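Local coordinates for phosphoribosyl-AMP cyclohydrolase (Medicago truncatula, PDB 7BGM), which probably catalyses the second and third steps of histidine biosynthesis, hydrolysing phosphoribosyl-ATP to phosphoribosyl-AMP and then opening the adenine ring of that product, at residues Asp5-Leu8 with Asp9-Lys12; Val42-Thr45 with Ile46-Lys50; Asp205-Val208 with Glu209-Leu212. All blocks are in the same frame, centred on the assembly; numbering follows the deposited sequence.

Contact 1. Residues Asp5-Leu8 with Asp9-Lys12; sequences DSLL and DSVK
The backbone passes from helical i to i+4 bonding to i to i+3 bonding as D5-L8 runs into D9-K12: D9 N donates to D5 O at 3.0 Å, whereas S10 N bonds to L7 O and V11 N to L8 O, the latter at 3.2 Å. L7 O accepts two bonds from S10. The amide reaches it from well above the carbonyl plane, 59° out, and the hydroxyl OG comes in that plane, on a lone pair, at 2.7 Å. OG sits between the backbone N and the carbonyl carbon of its own residue (chi1 79°), a torsion that turns it back to L7 O and leaves it 3.8 Å from L7 CD2. V11 brings its CG2 methyl up to the same carbonyl, 3.8 Å from L7 O. With an alanine here in place of S10, L7 O would probably keep the amide bond alone and R83, which also bonds OG, would lose that partner. D9 OD1 forms a salt bridge with R39, at the start of helix 39-48, and L7 packs on L112 of the second subunit. Backbone bonds, with S10 OG adding a second bond to L7 O, thus close the end of helix 3-9, while D9 and S10 tie it to R39 and R83.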
loop_
_atom_site.group_PDB
_atom_site.type_symbol
_atom_site.label_atom_id
_atom_site.label_comp_id
_atom_site.label_asym_id
_atom_site.label_seq_id
_atom_site.Cartn_x
_atom_site.Cartn_y
_atom_site.Cartn_z
ATOM N N ASP A 5 -18.040 0.487 -23.511
ATOM C CA ASP A 5 -19.068 1.527 -23.523
ATOM C C ASP A 5 -20.094 1.307 -22.413
ATOM O O ASP A 5 -20.482 2.254 -21.712
ATOM C CB ASP A 5 -19.760 1.579 -24.893
ATOM C CG ASP A 5 -18.853 2.107 -26.003
ATOM O OD1 ASP A 5 -17.702 2.505 -25.712
ATOM O OD2 ASP A 5 -19.293 2.137 -27.179
ATOM N N SER A 6 -20.526 0.058 -22.222
ATOM C CA SER A 6 -21.518 -0.234 -21.194
ATOM C C SER A 6 -20.954 0.052 -19.801
ATOM O O SER A 6 -21.649 0.601 -18.932
ATOM C CB SER A 6 -21.999 -1.687 -21.342
ATOM O OG SER A 6 -22.830 -2.074 -20.254
ATOM N N LEU A 7 -19.683 -0.273 -19.585
ATOM C CA LEU A 7 -19.060 0.017 -18.308
ATOM C C LEU A 7 -18.959 1.521 -18.088
ATOM O O LEU A 7 -19.242 2.032 -16.992
ATOM C CB LEU A 7 -17.680 -0.643 -18.273
ATOM C CG LEU A 7 -16.783 -0.536 -17.046
ATOM C CD1 LEU A 7 -15.975 0.684 -17.198
ATOM C CD2 LEU A 7 -17.537 -0.518 -15.706
ATOM N N LEU A 8 -18.515 2.249 -19.110
ATOM C CA LEU A 8 -18.366 3.694 -18.946
ATOM C C LEU A 8 -19.703 4.373 -18.671
ATOM O O LEU A 8 -19.749 5.372 -17.952
ATOM C CB LEU A 8 -17.705 4.291 -20.183
ATOM C CG LEU A 8 -16.281 3.802 -20.433
ATOM C CD1 LEU A 8 -15.842 4.274 -21.805
ATOM C CD2 LEU A 8 -15.299 4.280 -19.373
ATOM N N ASP A 9 -20.802 3.837 -19.203
ATOM C CA ASP A 9 -22.110 4.426 -18.912
ATOM C C ASP A 9 -22.479 4.310 -17.436
ATOM O O ASP A 9 -23.357 5.046 -16.959
ATOM C CB ASP A 9 -23.200 3.752 -19.740
ATOM C CG ASP A 9 -23.087 4.049 -21.231
ATOM O OD1 ASP A 9 -22.237 4.887 -21.617
ATOM O OD2 ASP A 9 -23.867 3.449 -22.010
ATOM N N SER A 10 -21.851 3.398 -16.709
ATOM C CA SER A 10 -22.190 3.163 -15.308
ATOM C C SER A 10 -21.328 3.960 -14.345
ATOM O O SER A 10 -21.548 3.871 -13.120
ATOM C CB SER A 10 -22.066 1.669 -14.993
ATOM O OG SER A 10 -20.692 1.324 -14.811
ATOM N N VAL A 11 -20.333 4.725 -14.861
ATOM C CA VAL A 11 -19.490 5.558 -14.019
ATOM C C VAL A 11 -20.248 6.840 -13.702
ATOM O O VAL A 11 -20.988 7.360 -14.552
ATOM C CB VAL A 11 -18.149 5.862 -14.724
ATOM C CG1 VAL A 11 -17.295 6.878 -13.931
ATOM C CG2 VAL A 11 -17.366 4.578 -14.975
ATOM N N LYS A 12 -20.110 7.321 -12.462
ATOM C CA LYS A 12 -20.782 8.537 -12.004
ATOM C C LYS A 12 -19.871 9.727 -12.286
ATOM O O LYS A 12 -19.164 10.237 -11.405
ATOM C CB LYS A 12 -21.138 8.423 -10.524
ATOM C CG LYS A 12 -21.859 9.605 -9.911
ATOM C CD LYS A 12 -22.022 9.345 -8.421
ATOM C CE LYS A 12 -22.748 10.470 -7.700
ATOM N NZ LYS A 12 -22.715 10.201 -6.223
#

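Contact 2. Residues Val42-Thr45 with Ile46-Lys50; sequences VATT and ISSRK
V42 and I46, one turn apart on helix 39-48, pack side chain to side chain just before the helix ends in an ST turn at S48. From I46 the branch toward V42 can be followed atom by atom. CB lies over the preceding turn, 3.6 Å from both V42 O and A43 O; CG1, anti to the carbonyl carbon (chi1 -68°), comes to 3.3 Å from V42 O; and CD1 ends 4.0 Å from V42 CG1, the two side chains meeting at a slant. I46 N donates to V42 O in the regular helical pattern. V42 also faces strand 85-92 through I86 and Y88, while I46 packs on L113 of the second subunit, so this turn touches both strand 85-92 and the dimer partner.

At the C-terminal end T44 O takes two bonds from S48, N and OG arriving from opposite faces of its carbonyl plane. R49 then leaves the helix with positive phi, its N making a weak bond to T45 O. The chain turns back, and K50 O meets the hydrogen on T45 CA in a CA-H...O contact, T45 CA to K50 O 3.4 Å. The hydroxyl of T45 is held by A41 O and T52 N. S48 OG donates to T44 O at 2.7 Å and, closing the ST turn, accepts from K50 N at 3.1 Å.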
loop_
_atom_site.group_PDB
_atom_site.type_symbol
_atom_site.label_atom_id
_atom_site.label_comp_id
_atom_site.label_asym_id
_atom_site.label_seq_id
_atom_site.Cartn_x
_atom_site.Cartn_y
_atom_site.Cartn_z
ATOM N N VAL A 42 -10.391 6.661 -19.539
ATOM C CA VAL A 42 -10.547 5.335 -18.958
ATOM C C VAL A 42 -10.499 4.282 -20.055
ATOM O O VAL A 42 -9.837 3.238 -19.914
ATOM C CB VAL A 42 -11.856 5.256 -18.150
ATOM C CG1 VAL A 42 -12.071 3.820 -17.623
ATOM C CG2 VAL A 42 -11.823 6.275 -16.999
ATOM N N ALA A 43 -11.186 4.531 -21.166
ATOM C CA ALA A 43 -11.162 3.568 -22.274
ATOM C C ALA A 43 -9.738 3.360 -22.799
ATOM O O ALA A 43 -9.335 2.231 -23.114
ATOM C CB ALA A 43 -12.078 4.038 -23.398
ATOM N N THR A 44 -8.949 4.433 -22.861
ATOM C CA THR A 44 -7.578 4.321 -23.362
ATOM C C THR A 44 -6.685 3.595 -22.355
ATOM O O THR A 44 -5.801 2.823 -22.753
ATOM C CB THR A 44 -7.027 5.714 -23.684
ATOM O OG1 THR A 44 -7.738 6.258 -24.801
ATOM C CG2 THR A 44 -5.536 5.663 -24.030
ATOM N N THR A 45 -6.916 3.805 -21.042
ATOM C CA THR A 45 -6.156 3.063 -20.036
ATOM C C THR A 45 -6.445 1.574 -20.147
ATOM O O THR A 45 -5.538 0.745 -20.064
ATOM C CB THR A 45 -6.492 3.532 -18.616
ATOM O OG1 THR A 45 -6.227 4.939 -18.444
ATOM C CG2 THR A 45 -5.698 2.688 -17.572
ATOM N N ILE A 46 -7.701 1.226 -20.374
ATOM C CA ILE A 46 -8.092 -0.173 -20.524
ATOM C C ILE A 46 -7.472 -0.788 -21.786
ATOM O O ILE A 46 -6.897 -1.892 -21.746
ATOM C CB ILE A 46 -9.625 -0.284 -20.535
ATOM C CG1 ILE A 46 -10.162 0.059 -19.156
ATOM C CG2 ILE A 46 -10.070 -1.697 -20.998
ATOM C CD1 ILE A 46 -11.682 0.169 -19.083
ATOM N N SER A 47 -7.581 -0.093 -22.924
ATOM C CA SER A 47 -7.110 -0.665 -24.188
ATOM C C SER A 47 -5.580 -0.693 -24.275
ATOM O O SER A 47 -5.008 -1.660 -24.793
ATOM C CB SER A 47 -7.713 0.096 -25.375
ATOM O OG SER A 47 -7.268 1.458 -25.428
ATOM N N SER A 48 -4.898 0.344 -23.781
ATOM C CA SER A 48 -3.440 0.419 -23.889
ATOM C C SER A 48 -2.723 -0.185 -22.691
ATOM O O SER A 48 -1.507 -0.421 -22.774
ATOM C CB SER A 48 -2.969 1.878 -24.032
ATOM O OG SER A 48 -3.088 2.589 -22.804
ATOM N N ARG A 49 -3.444 -0.405 -21.590
ATOM C CA ARG A 49 -2.870 -0.833 -20.311
ATOM C C ARG A 49 -1.779 0.118 -19.831
ATOM O O ARG A 49 -0.839 -0.300 -19.153
ATOM C CB ARG A 49 -2.351 -2.269 -20.413
ATOM C CG ARG A 49 -3.368 -3.233 -21.013
ATOM C CD ARG A 49 -4.549 -3.399 -20.075
ATOM N NE ARG A 49 -5.268 -4.643 -20.327
ATOM C CZ ARG A 49 -4.899 -5.815 -19.819
ATOM N NH1 ARG A 49 -3.828 -5.893 -19.033
ATOM N NH2 ARG A 49 -5.595 -6.909 -20.090
ATOM N N LYS A 50 -1.896 1.410 -20.160
ATOM C CA LYS A 50 -1.028 2.459 -19.637
ATOM C C LYS A 50 -1.905 3.527 -18.999
ATOM O O LYS A 50 -2.888 3.957 -19.616
ATOM C CB LYS A 50 -0.165 3.021 -20.771
ATOM C CG LYS A 50 0.806 1.981 -21.239
ATOM C CD LYS A 50 1.754 2.495 -22.288
ATOM C CE LYS A 50 2.738 1.406 -22.629
ATOM N NZ LYS A 50 3.902 1.981 -23.378
#

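Contact 3. Residues Asp205-Val208 with Glu209-Leu212; sequences DVKV and EEVL
E210 OE1 receives the amide of K207 at 2.9 Å, in a nearly straight bond (173° at the hydrogen) that comes from above the carboxylate plane, and the same oxygen forms a salt bridge with K183 of the second subunit. A water lies 2.7 Å from D205 O and makes a weak bond of 3.3 Å to E210 OE1. The carboxylate gets there because CG is anti to the carbonyl carbon (chi1 -66°) and the chain beyond it is extended, leading back past K207 CB, 3.8 Å from OE1. K207 is the N-cap residue of helix 208-218, and the E210 side chain, three residues on, accepts its amide, one of the two bonds of a capping box. K207 O accepts from V211 N, in the carbonyl plane, and more weakly from E210 N. The positive lysine and the N-H dipole of K207 would probably favour the charged form of E210.

V206 CG1 and V211 CG2 meet at 3.9 Å, side chains at about a right angle, while V208 and L212 lie alongside each other, CG1 to CD1 at 4.0 Å. In the fold, V206 rests on L201 of helix 183-204, V208 and L212 pack on Y129 of helix 127-140, V211 reaches M190 of the second subunit, and E209 OE2 forms a salt bridge with K91 of strand 85-92 and a hydrogen bond with N25 of strand 19-25.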
loop_
_atom_site.group_PDB
_atom_site.type_symbol
_atom_site.label_atom_id
_atom_site.label_comp_id
_atom_site.label_asym_id
_atom_site.label_seq_id
_atom_site.Cartn_x
_atom_site.Cartn_y
_atom_site.Cartn_z
ATOM N N ASP A 205 21.185 -5.159 -0.988
ATOM C CA ASP A 205 20.672 -4.151 -1.915
ATOM C C ASP A 205 19.389 -4.642 -2.593
ATOM O O ASP A 205 19.156 -4.382 -3.777
ATOM C CB ASP A 205 21.738 -3.756 -2.952
ATOM C CG ASP A 205 21.432 -2.436 -3.642
ATOM O OD1 ASP A 205 20.596 -1.664 -3.125
ATOM O OD2 ASP A 205 22.035 -2.170 -4.709
ATOM N N VAL A 206 18.567 -5.376 -1.844
ATOM C CA VAL A 206 17.282 -5.891 -2.328
ATOM C C VAL A 206 16.156 -5.095 -1.688
ATOM O O VAL A 206 16.127 -4.916 -0.466
ATOM C CB VAL A 206 17.117 -7.393 -2.038
ATOM C CG1 VAL A 206 15.735 -7.845 -2.475
ATOM C CG2 VAL A 206 18.183 -8.164 -2.809
ATOM N N LYS A 207 15.230 -4.621 -2.521
ATOM C CA LYS A 207 14.030 -3.930 -2.060
ATOM C C LYS A 207 12.875 -4.909 -1.827
ATOM O O LYS A 207 12.690 -5.876 -2.569
ATOM C CB LYS A 207 13.608 -2.888 -3.089
ATOM C CG LYS A 207 14.678 -1.867 -3.378
ATOM C CD LYS A 207 14.572 -0.698 -2.465
ATOM C CE LYS A 207 13.247 0.026 -2.780
ATOM N NZ LYS A 207 13.219 1.470 -2.530
ATOM N N VAL A 208 12.071 -4.628 -0.796
ATOM C CA VAL A 208 10.853 -5.405 -0.545
ATOM C C VAL A 208 9.996 -5.500 -1.809
ATOM O O VAL A 208 9.436 -6.558 -2.126
ATOM C CB VAL A 208 10.057 -4.772 0.616
ATOM C CG1 VAL A 208 8.611 -5.328 0.681
ATOM C CG2 VAL A 208 10.785 -4.981 1.950
ATOM N N GLU A 209 9.849 -4.379 -2.527
ATOM C CA GLU A 209 9.076 -4.371 -3.779
ATOM C C GLU A 209 9.571 -5.434 -4.769
ATOM O O GLU A 209 8.761 -6.066 -5.470
ATOM C CB GLU A 209 9.115 -2.977 -4.415
ATOM C CG GLU A 209 8.409 -2.932 -5.766
ATOM C CD GLU A 209 8.271 -1.513 -6.342
ATOM O OE1 GLU A 209 8.910 -0.577 -5.792
ATOM O OE2 GLU A 209 7.569 -1.372 -7.382
ATOM N N GLU A 210 10.898 -5.647 -4.841
ATOM C CA GLU A 210 11.447 -6.669 -5.745
ATOM C C GLU A 210 11.046 -8.063 -5.299
ATOM O O GLU A 210 10.777 -8.938 -6.133
ATOM C CB GLU A 210 12.967 -6.541 -5.826
ATOM C CG GLU A 210 13.370 -5.236 -6.498
ATOM C CD GLU A 210 14.844 -4.853 -6.372
ATOM O OE1 GLU A 210 15.509 -5.202 -5.384
ATOM O OE2 GLU A 210 15.322 -4.147 -7.280
ATOM N N VAL A 211 10.988 -8.281 -3.987
ATOM C CA VAL A 211 10.553 -9.571 -3.457
ATOM C C VAL A 211 9.087 -9.805 -3.801
ATOM O O VAL A 211 8.698 -10.889 -4.254
ATOM C CB VAL A 211 10.795 -9.627 -1.937
ATOM C CG1 VAL A 211 10.243 -10.971 -1.339
ATOM C CG2 VAL A 211 12.299 -9.460 -1.620
ATOM N N LEU A 212 8.250 -8.770 -3.640
ATOM C CA LEU A 212 6.829 -8.947 -3.914
ATOM C C LEU A 212 6.560 -9.123 -5.409
ATOM O O LEU A 212 5.625 -9.835 -5.789
ATOM C CB LEU A 212 6.038 -7.754 -3.344
ATOM C CG LEU A 212 6.103 -7.608 -1.815
ATOM C CD1 LEU A 212 5.262 -6.477 -1.218
ATOM C CD2 LEU A 212 5.734 -8.943 -1.147
HETATM O O HOH W 1 17.699 -2.713 -5.309
#

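How the contacts relate
Contacts 1 and 2 form one packed unit: L8 of helix 3-9 lies on helix 39-48, with L8 CD2 3.7 Å from V42 CG1 and L8 CD1 4.1 Å from A43 CB, although their centres are 14 Å apart. Contact 3 belongs to the pyrophosphohydrolase region, its centre 37 Å from that of contact 1 and 28 Å from that of contact 2. The V11 side chain of contact 1 is about 9 Å from a bound zinc ion, and the K50 side chain of contact 2 about 7 Å from that of K64, an AMP-binding residue. All three contacts reach the second subunit, so both regions of the chain take part in the dimer.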